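PDB 3EWN: ThiJ/PfpI family protein from Pseudomonas syringae pv. tomato, which is of unknown function but belongs to the DJ-1/PfpI family, whose members share the class I glutamine amidotransferase-like fold. Local coordinates for residues A104-L107 / A108-D112; D191-Y194 / A195-A198; T224-I227 / E228-A231. All blocks are in the same frame, centred on the assembly; numbering follows the deposited sequence.

Contact 1. Residues A104-L107 / A108-D112; sequences AETL and AFMAD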
ATOM      1  N   ALA A 104     -15.804 -19.382 -12.147  1.00 12.50           N
ATOM      2  CA  ALA A 104     -17.253 -19.217 -12.217  1.00 12.74           C
ATOM      3  C   ALA A 104     -17.892 -18.604 -10.971  1.00 11.49           C
ATOM      4  O   ALA A 104     -18.728 -17.706 -11.080  1.00 11.57           O
ATOM      5  CB  ALA A 104     -17.915 -20.559 -12.527  1.00 12.03           C
ATOM      6  N   GLU A 105     -17.507 -19.083  -9.790  1.00 11.86           N
ATOM      7  CA  GLU A 105     -18.087 -18.562  -8.559  1.00 12.16           C
ATOM      8  C   GLU A 105     -17.727 -17.099  -8.338  1.00 11.77           C
ATOM      9  O   GLU A 105     -18.570 -16.302  -7.929  1.00 11.82           O
ATOM     10  CB  GLU A 105     -17.642 -19.388  -7.349  1.00 15.31           C
ATOM     11  CG  GLU A 105     -18.326 -18.961  -6.060  1.00 21.20           C
ATOM     12  CD  GLU A 105     -18.050 -19.892  -4.895  1.00 24.83           C
ATOM     13  OE1 GLU A 105     -18.509 -19.587  -3.769  1.00 24.87           O
ATOM     14  OE2 GLU A 105     -17.378 -20.927  -5.100  1.00 26.86           O
ATOM     15  N   THR A 106     -16.475 -16.745  -8.607  1.00 10.02           N
ATOM     16  CA  THR A 106     -16.035 -15.364  -8.436  1.00  9.23           C
ATOM     17  C   THR A 106     -16.791 -14.443  -9.389  1.00  9.10           C
ATOM     18  O   THR A 106     -17.273 -13.385  -8.990  1.00  8.57           O
ATOM     19  CB  THR A 106     -14.519 -15.229  -8.687  1.00  7.90           C
ATOM     20  OG1 THR A 106     -13.812 -16.030  -7.732  1.00  9.02           O
ATOM     21  CG2 THR A 106     -14.069 -13.778  -8.536  1.00  9.48           C
ATOM     22  N   LEU A 107     -16.908 -14.848 -10.648  1.00  7.97           N
ATOM     23  CA  LEU A 107     -17.615 -14.032 -11.627  1.00  9.50           C
ATOM     24  C   LEU A 107     -19.087 -13.863 -11.256  1.00 10.05           C
ATOM     25  O   LEU A 107     -19.639 -12.770 -11.382  1.00 10.09           O
ATOM     26  CB  LEU A 107     -17.500 -14.649 -13.023  1.00 11.16           C
ATOM     27  CG  LEU A 107     -16.095 -14.672 -13.631  1.00 11.86           C
ATOM     28  CD1 LEU A 107     -16.143 -15.308 -15.012  1.00 14.97           C
ATOM     29  CD2 LEU A 107     -15.533 -13.253 -13.709  1.00 11.82           C
ATOM     30  N   ALA A 108     -19.718 -14.941 -10.799  1.00  9.34           N
ATOM     31  CA  ALA A 108     -21.125 -14.889 -10.420  1.00 10.91           C
ATOM     32  C   ALA A 108     -21.327 -13.873  -9.304  1.00 10.48           C
ATOM     33  O   ALA A 108     -22.290 -13.105  -9.322  1.00 11.16           O
ATOM     34  CB  ALA A 108     -21.600 -16.271  -9.969  1.00 10.02           C
ATOM     35  N   PHE A 109     -20.414 -13.880  -8.334  1.00 10.29           N
ATOM     36  CA  PHE A 109     -20.473 -12.957  -7.203  1.00  9.98           C
ATOM     37  C   PHE A 109     -20.316 -11.520  -7.681  1.00 10.38           C
ATOM     38  O   PHE A 109     -21.087 -10.641  -7.303  1.00  9.90           O
ATOM     39  CB  PHE A 109     -19.360 -13.266  -6.195  1.00  9.97           C
ATOM     40  CG  PHE A 109     -19.123 -12.163  -5.194  1.00 10.18           C
ATOM     41  CD1 PHE A 109     -20.003 -11.958  -4.137  1.00  9.97           C
ATOM     42  CD2 PHE A 109     -18.033 -11.302  -5.334  1.00  9.72           C
ATOM     43  CE1 PHE A 109     -19.802 -10.915  -3.231  1.00 10.49           C
ATOM     44  CE2 PHE A 109     -17.824 -10.257  -4.437  1.00 10.15           C
ATOM     45  CZ  PHE A 109     -18.713 -10.063  -3.383  1.00 10.41           C
HETATM   46  N   MSE A 110     -19.303 -11.288  -8.509  1.00  8.94           N
HETATM   47  CA  MSE A 110     -19.047  -9.956  -9.027  1.00  9.15           C
HETATM   48  C   MSE A 110     -20.212  -9.452  -9.871  1.00  9.39           C
HETATM   49  O   MSE A 110     -20.602  -8.291  -9.767  1.00  9.28           O
HETATM   50  CB  MSE A 110     -17.749  -9.941  -9.846  1.00  8.72           C
HETATM   51  CG  MSE A 110     -16.477 -10.162  -9.015  1.00  9.11           C
HETATM   52 SE   MSE A 110     -16.169  -8.860  -7.610  1.00 16.34          SE
HETATM   53  CE  MSE A 110     -15.695  -7.376  -8.717  1.00  9.85           C
ATOM     54  N   ALA A 111     -20.771 -10.329 -10.699  1.00  9.38           N
ATOM     55  CA  ALA A 111     -21.894  -9.952 -11.547  1.00  9.47           C
ATOM     56  C   ALA A 111     -23.122  -9.593 -10.716  1.00 10.20           C
ATOM     57  O   ALA A 111     -23.801  -8.605 -10.991  1.00 11.67           O
ATOM     58  CB  ALA A 111     -22.232 -11.088 -12.510  1.00 10.37           C
ATOM     59  N   ASP A 112     -23.412 -10.405  -9.706  1.00 10.59           N
ATOM     60  CA  ASP A 112     -24.567 -10.158  -8.850  1.00 10.37           C
ATOM     61  C   ASP A 112     -24.432  -8.854  -8.070  1.00 10.59           C
ATOM     62  O   ASP A 112     -25.278  -7.966  -8.169  1.00 12.13           O
ATOM     63  CB  ASP A 112     -24.761 -11.306  -7.863  1.00 11.82           C
ATOM     64  CG  ASP A 112     -25.906 -11.052  -6.908  1.00 14.11           C
ATOM     65  OD1 ASP A 112     -27.071 -11.084  -7.356  1.00 15.45           O
ATOM     66  OD2 ASP A 112     -25.642 -10.803  -5.714  1.00 13.99           O
TER

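Contact 2. Residues D191-Y194 / A195-A198; sequences DQTY and AECA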
ATOM      1  N   ASP A 191     -16.550  14.634   0.924  1.00  9.76           N
ATOM      2  CA  ASP A 191     -16.340  15.889   0.206  1.00 10.44           C
ATOM      3  C   ASP A 191     -14.844  16.140   0.066  1.00  9.59           C
ATOM      4  O   ASP A 191     -14.039  15.362   0.568  1.00  8.85           O
ATOM      5  CB  ASP A 191     -17.072  17.075   0.874  1.00 11.14           C
ATOM      6  CG  ASP A 191     -16.439  17.532   2.176  1.00 13.16           C
ATOM      7  OD1 ASP A 191     -15.354  17.042   2.550  1.00 12.69           O
ATOM      8  OD2 ASP A 191     -17.045  18.410   2.829  1.00 13.14           O
ATOM      9  N   GLN A 192     -14.462  17.205  -0.625  1.00  9.98           N
ATOM     10  CA  GLN A 192     -13.043  17.465  -0.832  1.00  8.75           C
ATOM     11  C   GLN A 192     -12.257  17.738   0.440  1.00  8.85           C
ATOM     12  O   GLN A 192     -11.097  17.338   0.561  1.00  8.36           O
ATOM     13  CB  GLN A 192     -12.850  18.629  -1.802  1.00  8.55           C
ATOM     14  CG  GLN A 192     -11.396  18.831  -2.184  1.00  8.82           C
ATOM     15  CD  GLN A 192     -11.222  19.830  -3.301  1.00  9.57           C
ATOM     16  OE1 GLN A 192     -12.054  19.919  -4.200  1.00 13.06           O
ATOM     17  NE2 GLN A 192     -10.120  20.572  -3.267  1.00  9.52           N
ATOM     18  N   THR A 193     -12.877  18.423   1.392  1.00  7.24           N
ATOM     19  CA  THR A 193     -12.187  18.729   2.636  1.00  8.51           C
ATOM     20  C   THR A 193     -11.832  17.450   3.386  1.00  8.96           C
ATOM     21  O   THR A 193     -10.740  17.331   3.950  1.00  7.71           O
ATOM     22  CB  THR A 193     -13.041  19.617   3.543  1.00  7.05           C
ATOM     23  OG1 THR A 193     -13.375  20.822   2.841  1.00  7.60           O
ATOM     24  CG2 THR A 193     -12.273  19.973   4.813  1.00  7.37           C
ATOM     25  N   TYR A 194     -12.757  16.497   3.397  1.00  7.77           N
ATOM     26  CA  TYR A 194     -12.514  15.234   4.084  1.00  7.75           C
ATOM     27  C   TYR A 194     -11.326  14.563   3.403  1.00  8.03           C
ATOM     28  O   TYR A 194     -10.415  14.066   4.066  1.00  7.98           O
ATOM     29  CB  TYR A 194     -13.748  14.333   3.992  1.00  8.48           C
ATOM     30  CG  TYR A 194     -13.726  13.149   4.936  1.00  7.69           C
ATOM     31  CD1 TYR A 194     -14.566  13.109   6.045  1.00  9.18           C
ATOM     32  CD2 TYR A 194     -12.863  12.076   4.724  1.00  6.98           C
ATOM     33  CE1 TYR A 194     -14.553  12.034   6.922  1.00  9.43           C
ATOM     34  CE2 TYR A 194     -12.841  10.990   5.600  1.00  6.40           C
ATOM     35  CZ  TYR A 194     -13.688  10.978   6.693  1.00  8.90           C
ATOM     36  OH  TYR A 194     -13.686   9.907   7.554  1.00  9.95           O
ATOM     37  N   ALA A 195     -11.331  14.564   2.072  1.00  7.47           N
ATOM     38  CA  ALA A 195     -10.248  13.952   1.308  1.00  7.99           C
ATOM     39  C   ALA A 195      -8.910  14.618   1.607  1.00  8.14           C
ATOM     40  O   ALA A 195      -7.882  13.951   1.707  1.00  7.54           O
ATOM     41  CB  ALA A 195     -10.545  14.037  -0.189  1.00  7.73           C
ATOM     42  N   GLU A 196      -8.924  15.939   1.745  1.00  8.83           N
ATOM     43  CA  GLU A 196      -7.694  16.667   2.027  1.00  7.66           C
ATOM     44  C   GLU A 196      -7.161  16.284   3.407  1.00  8.70           C
ATOM     45  O   GLU A 196      -5.949  16.200   3.605  1.00  7.92           O
ATOM     46  CB  GLU A 196      -7.944  18.171   1.923  1.00  8.34           C
ATOM     47  CG  GLU A 196      -8.334  18.599   0.510  1.00  8.14           C
ATOM     48  CD  GLU A 196      -8.738  20.058   0.427  1.00  9.28           C
ATOM     49  OE1 GLU A 196      -9.289  20.572   1.423  1.00  9.28           O
ATOM     50  OE2 GLU A 196      -8.515  20.685  -0.636  1.00  9.87           O
ATOM     51  N   CYS A 197      -8.062  16.033   4.352  1.00  8.47           N
ATOM     52  CA  CYS A 197      -7.636  15.623   5.692  1.00  7.65           C
ATOM     53  C   CYS A 197      -6.945  14.264   5.604  1.00  8.10           C
ATOM     54  O   CYS A 197      -5.912  14.037   6.232  1.00  9.01           O
ATOM     55  CB  CYS A 197      -8.831  15.523   6.635  1.00  9.00           C
ATOM     56  SG  CYS A 197      -9.500  17.124   7.115  1.00  8.13           S
ATOM     57  N   ALA A 198      -7.532  13.357   4.827  1.00  8.33           N
ATOM     58  CA  ALA A 198      -6.964  12.027   4.640  1.00  7.03           C
ATOM     59  C   ALA A 198      -5.608  12.126   3.944  1.00  8.49           C
ATOM     60  O   ALA A 198      -4.680  11.385   4.266  1.00  8.22           O
ATOM     61  CB  ALA A 198      -7.911  11.161   3.808  1.00  9.14           C
TER

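Contact 3. Residues T224-I227 / E228-A231; sequences TAMI and ELVA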
ATOM      1  N   THR A 224      11.330  -1.231 -22.965  1.00 10.28           N
ATOM      2  CA  THR A 224      11.525  -2.419 -23.795  1.00 11.02           C
ATOM      3  C   THR A 224      11.644  -3.688 -22.956  1.00 11.52           C
ATOM      4  O   THR A 224      11.036  -4.715 -23.274  1.00 12.90           O
ATOM      5  CB  THR A 224      12.804  -2.282 -24.654  1.00 12.59           C
ATOM      6  OG1 THR A 224      12.656  -1.181 -25.557  1.00 16.12           O
ATOM      7  CG2 THR A 224      13.058  -3.558 -25.448  1.00 16.26           C
ATOM      8  N   ALA A 225      12.433  -3.612 -21.890  1.00 10.73           N
ATOM      9  CA  ALA A 225      12.642  -4.753 -21.006  1.00 10.40           C
ATOM     10  C   ALA A 225      11.350  -5.176 -20.327  1.00  9.68           C
ATOM     11  O   ALA A 225      11.016  -6.360 -20.303  1.00 10.80           O
ATOM     12  CB  ALA A 225      13.683  -4.414 -19.953  1.00 10.58           C
HETATM   13  N   MSE A 226      10.621  -4.212 -19.773  1.00 10.06           N
HETATM   14  CA  MSE A 226       9.380  -4.538 -19.086  1.00  9.70           C
HETATM   15  C   MSE A 226       8.282  -5.006 -20.037  1.00 11.41           C
HETATM   16  O   MSE A 226       7.459  -5.843 -19.664  1.00 11.81           O
HETATM   17  CB  MSE A 226       8.900  -3.348 -18.240  1.00 11.46           C
HETATM   18  CG  MSE A 226       9.822  -3.018 -17.048  1.00 10.97           C
HETATM   19 SE   MSE A 226      10.238  -4.509 -15.896  1.00 17.55          SE
HETATM   20  CE  MSE A 226      11.827  -5.118 -16.778  1.00 11.74           C
ATOM     21  N   ILE A 227       8.258  -4.480 -21.258  1.00  9.96           N
ATOM     22  CA  ILE A 227       7.248  -4.921 -22.213  1.00 12.34           C
ATOM     23  C   ILE A 227       7.460  -6.412 -22.483  1.00 13.49           C
ATOM     24  O   ILE A 227       6.499  -7.179 -22.599  1.00 12.65           O
ATOM     25  CB  ILE A 227       7.334  -4.131 -23.534  1.00 11.59           C
ATOM     26  CG1 ILE A 227       6.841  -2.700 -23.302  1.00 13.72           C
ATOM     27  CG2 ILE A 227       6.503  -4.822 -24.616  1.00 13.52           C
ATOM     28  CD1 ILE A 227       6.980  -1.793 -24.509  1.00 14.94           C
ATOM     29  N   GLU A 228       8.723  -6.822 -22.556  1.00 13.24           N
ATOM     30  CA  GLU A 228       9.053  -8.226 -22.793  1.00 14.07           C
ATOM     31  C   GLU A 228       8.755  -9.106 -21.581  1.00 12.33           C
ATOM     32  O   GLU A 228       8.274 -10.229 -21.720  1.00 13.06           O
ATOM     33  CB  GLU A 228      10.531  -8.371 -23.169  1.00 16.86           C
ATOM     34  CG  GLU A 228      10.850  -7.859 -24.553  1.00 21.96           C
ATOM     35  CD  GLU A 228       9.902  -8.427 -25.593  1.00 25.66           C
ATOM     36  OE1 GLU A 228       9.844  -9.670 -25.728  1.00 24.21           O
ATOM     37  OE2 GLU A 228       9.208  -7.633 -26.266  1.00 27.01           O
ATOM     38  N   LEU A 229       9.048  -8.592 -20.393  1.00 12.45           N
ATOM     39  CA  LEU A 229       8.819  -9.345 -19.171  1.00 12.47           C
ATOM     40  C   LEU A 229       7.342  -9.678 -18.951  1.00 12.74           C
ATOM     41  O   LEU A 229       7.011 -10.761 -18.460  1.00 12.68           O
ATOM     42  CB  LEU A 229       9.360  -8.566 -17.970  1.00 14.45           C
ATOM     43  CG  LEU A 229       9.229  -9.239 -16.601  1.00 16.50           C
ATOM     44  CD1 LEU A 229       9.897 -10.608 -16.612  1.00 16.65           C
ATOM     45  CD2 LEU A 229       9.860  -8.349 -15.552  1.00 17.83           C
ATOM     46  N   VAL A 230       6.455  -8.756 -19.319  1.00 11.85           N
ATOM     47  CA  VAL A 230       5.023  -8.990 -19.135  1.00 11.71           C
ATOM     48  C   VAL A 230       4.356  -9.589 -20.371  1.00 11.20           C
ATOM     49  O   VAL A 230       3.148  -9.810 -20.381  1.00 12.62           O
ATOM     50  CB  VAL A 230       4.270  -7.688 -18.772  1.00 10.94           C
ATOM     51  CG1 VAL A 230       4.940  -7.013 -17.588  1.00 14.52           C
ATOM     52  CG2 VAL A 230       4.216  -6.761 -19.970  1.00 11.53           C
ATOM     53  N   ALA A 231       5.140  -9.853 -21.411  1.00 10.03           N
ATOM     54  CA  ALA A 231       4.604 -10.409 -22.651  1.00 10.75           C
ATOM     55  C   ALA A 231       3.661 -11.596 -22.428  1.00 11.99           C
ATOM     56  O   ALA A 231       2.585 -11.665 -23.032  1.00 10.39           O
ATOM     57  CB  ALA A 231       5.750 -10.814 -23.574  1.00 11.29           C
TER
HETATM   58  O   HOH W   1      10.095  -5.122 -25.828  1.00 17.66           O

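Contact 1. Residues A104-L107 / A108-D112
L107 and A108 sit where two successive turns of helix 104-114 meet, and with T106 they give up the most surface to this local contact. A108 N donates to A104 O at 3.0 Å, and A108 CB rests 3.4 Å from that A104 oxygen, so amide and methyl both meet the carbonyl. L107 answers one turn on: its carbonyl oxygen receives A111 N at 2.8 Å with an N-H...O angle of 161°, while A111 CB comes within 3.3 Å of L107 O. The leucine branches lead off, CG being placed anti to the carbonyl carbon (chi1 -66°), and the link to the next turn is made by the L107 carbonyl.

T106 O is the acceptor for M110 N at 3.0 Å, in the straightest of the four bonds across the contact (167°). Selenomethionine M110 adds its CG at 3.3 Å from T106 O, and its chain then bends at both following torsions, taking the selenium away from the T106 turn. The hydroxyl of T106 turns back to D103, to which it is hydrogen-bonded just ahead of the helix. F109 N binds E105 O, and T106 O lies at the edge of the F109 ring, near its plane. All four are i to i+4 bonds of an alpha helix.

In the fold, this helix lies in the crossover between parallel strands 87-90 and 119-123 and covers part of the central sheet: M110 packs on L88 and A90 of strand 87-90 and, with T106, on L29 of strand 25-29. F109 stacks on F78, whereas L107 and M110 meet helix 126-132.

Contact 2. Residues D191-Y194 / A195-A198
Q192 and E196, four residues apart at the start of helix 192-201, join their side chains by a hydrogen bond from Q192 NE2 to E196 OE2 of 3.1 Å. Q192 runs out extended, with CG anti to its backbone nitrogen (chi1 -173°), whereas E196 folds back along the helix because its CG stands beside N, anti to the carbonyl carbon. The two chains therefore converge at an angle, with amide and carboxylate planes 86° apart. The oxygen lies close to the amide plane, but NE2 approaches it from above the carboxylate. E196 CG is pressed to 3.0 Å from Q192 O, the acceptor of E196 N at 2.8 Å, and E196 OE1 leans over T193 CA at 3.6 Å.

D191 is the N-cap residue of the helix, and its OD1 accepts Y194 N at 2.8 Å, met nearly along the C-O axis. With chi1 at 72° the carboxylate swings over to supply a first-turn amide that has no carbonyl of a preceding helical turn to bind, and D191 O takes A195 N.

Y194 carries its ring away from the following turn, CG anti to N. CB lies 3.1 Å from A195 N, an amide found at the ring edge near its plane. The phenol oxygen is hydrogen-bonded to S48 O and M50 N, while the Y194 side chain packs on V186 of helix 177-189. C197 takes a different first torsion, with SG anti to the carbonyl carbon and 3.4 Å from T193 O. Q192 and A195 pack on F210 of the second subunit, and C197 on its M226.

Contact 3. Residues T224-I227 / E228-A231
T224 and E228 are joined twice, once through the backbone and once through a water. T224 O accepts E228 N at 3.2 Å and also receives a hydrogen bond from the water at 2.8 Å; the same water donates to E228 OE2 at 2.7 Å. The carbonyl thus has two donors, and the bridge ties the carboxylate back over the turn that precedes it. E228 bends at chi2 (-50°) after setting CG beside its backbone nitrogen, which curls the acid toward T224. The hydroxyl of T224 is satisfied by A220 O.

Farther along, A225 O takes L229 N at 3.0 Å, and M226 O takes V230 N at 3.1 Å. The latter oxygen is also covered by the valine methyls, CG2 coming to 3.4 Å. At the helix end A231 N donates to E228 O, an i to i+3 bond. Apolar packing accompanies these bonds: selenomethionine M226 and L229 run alongside each other in the same direction, with SE 3.9 Å from L229 CD2. M11, M15 and M201 of the second subunit pack against M226, A225 and V230 respectively.

Within the chain, I227 rests on M215, M226 and V230 on W145, and V230 also on S146 of the same loop. Helix 220-229 ends here, and helix 231-240 follows after the single non-helical residue V230.

Each contact lies on a different helix, contact 3 running over the end of its own; the three are placed in series along the chain and nowhere touch. Contact 1 belongs to a helix packed on the central sheet, and no residue of the second subunit reaches it. Its centre lies about 33 Å from that of contact 2, across the centre of the chain, and about 31 Å from that of contact 3. Contacts 2 and 3 are the farthest apart, about 38 Å between centres, although their helices, 192-201 and 220-229, are consecutive. Both pack on the second subunit and are brought together there: C197 of one chain meets M226 of the other. A glycerol, probably from crystallisation, lies about 5 Å from the side chain of V230 in contact 3.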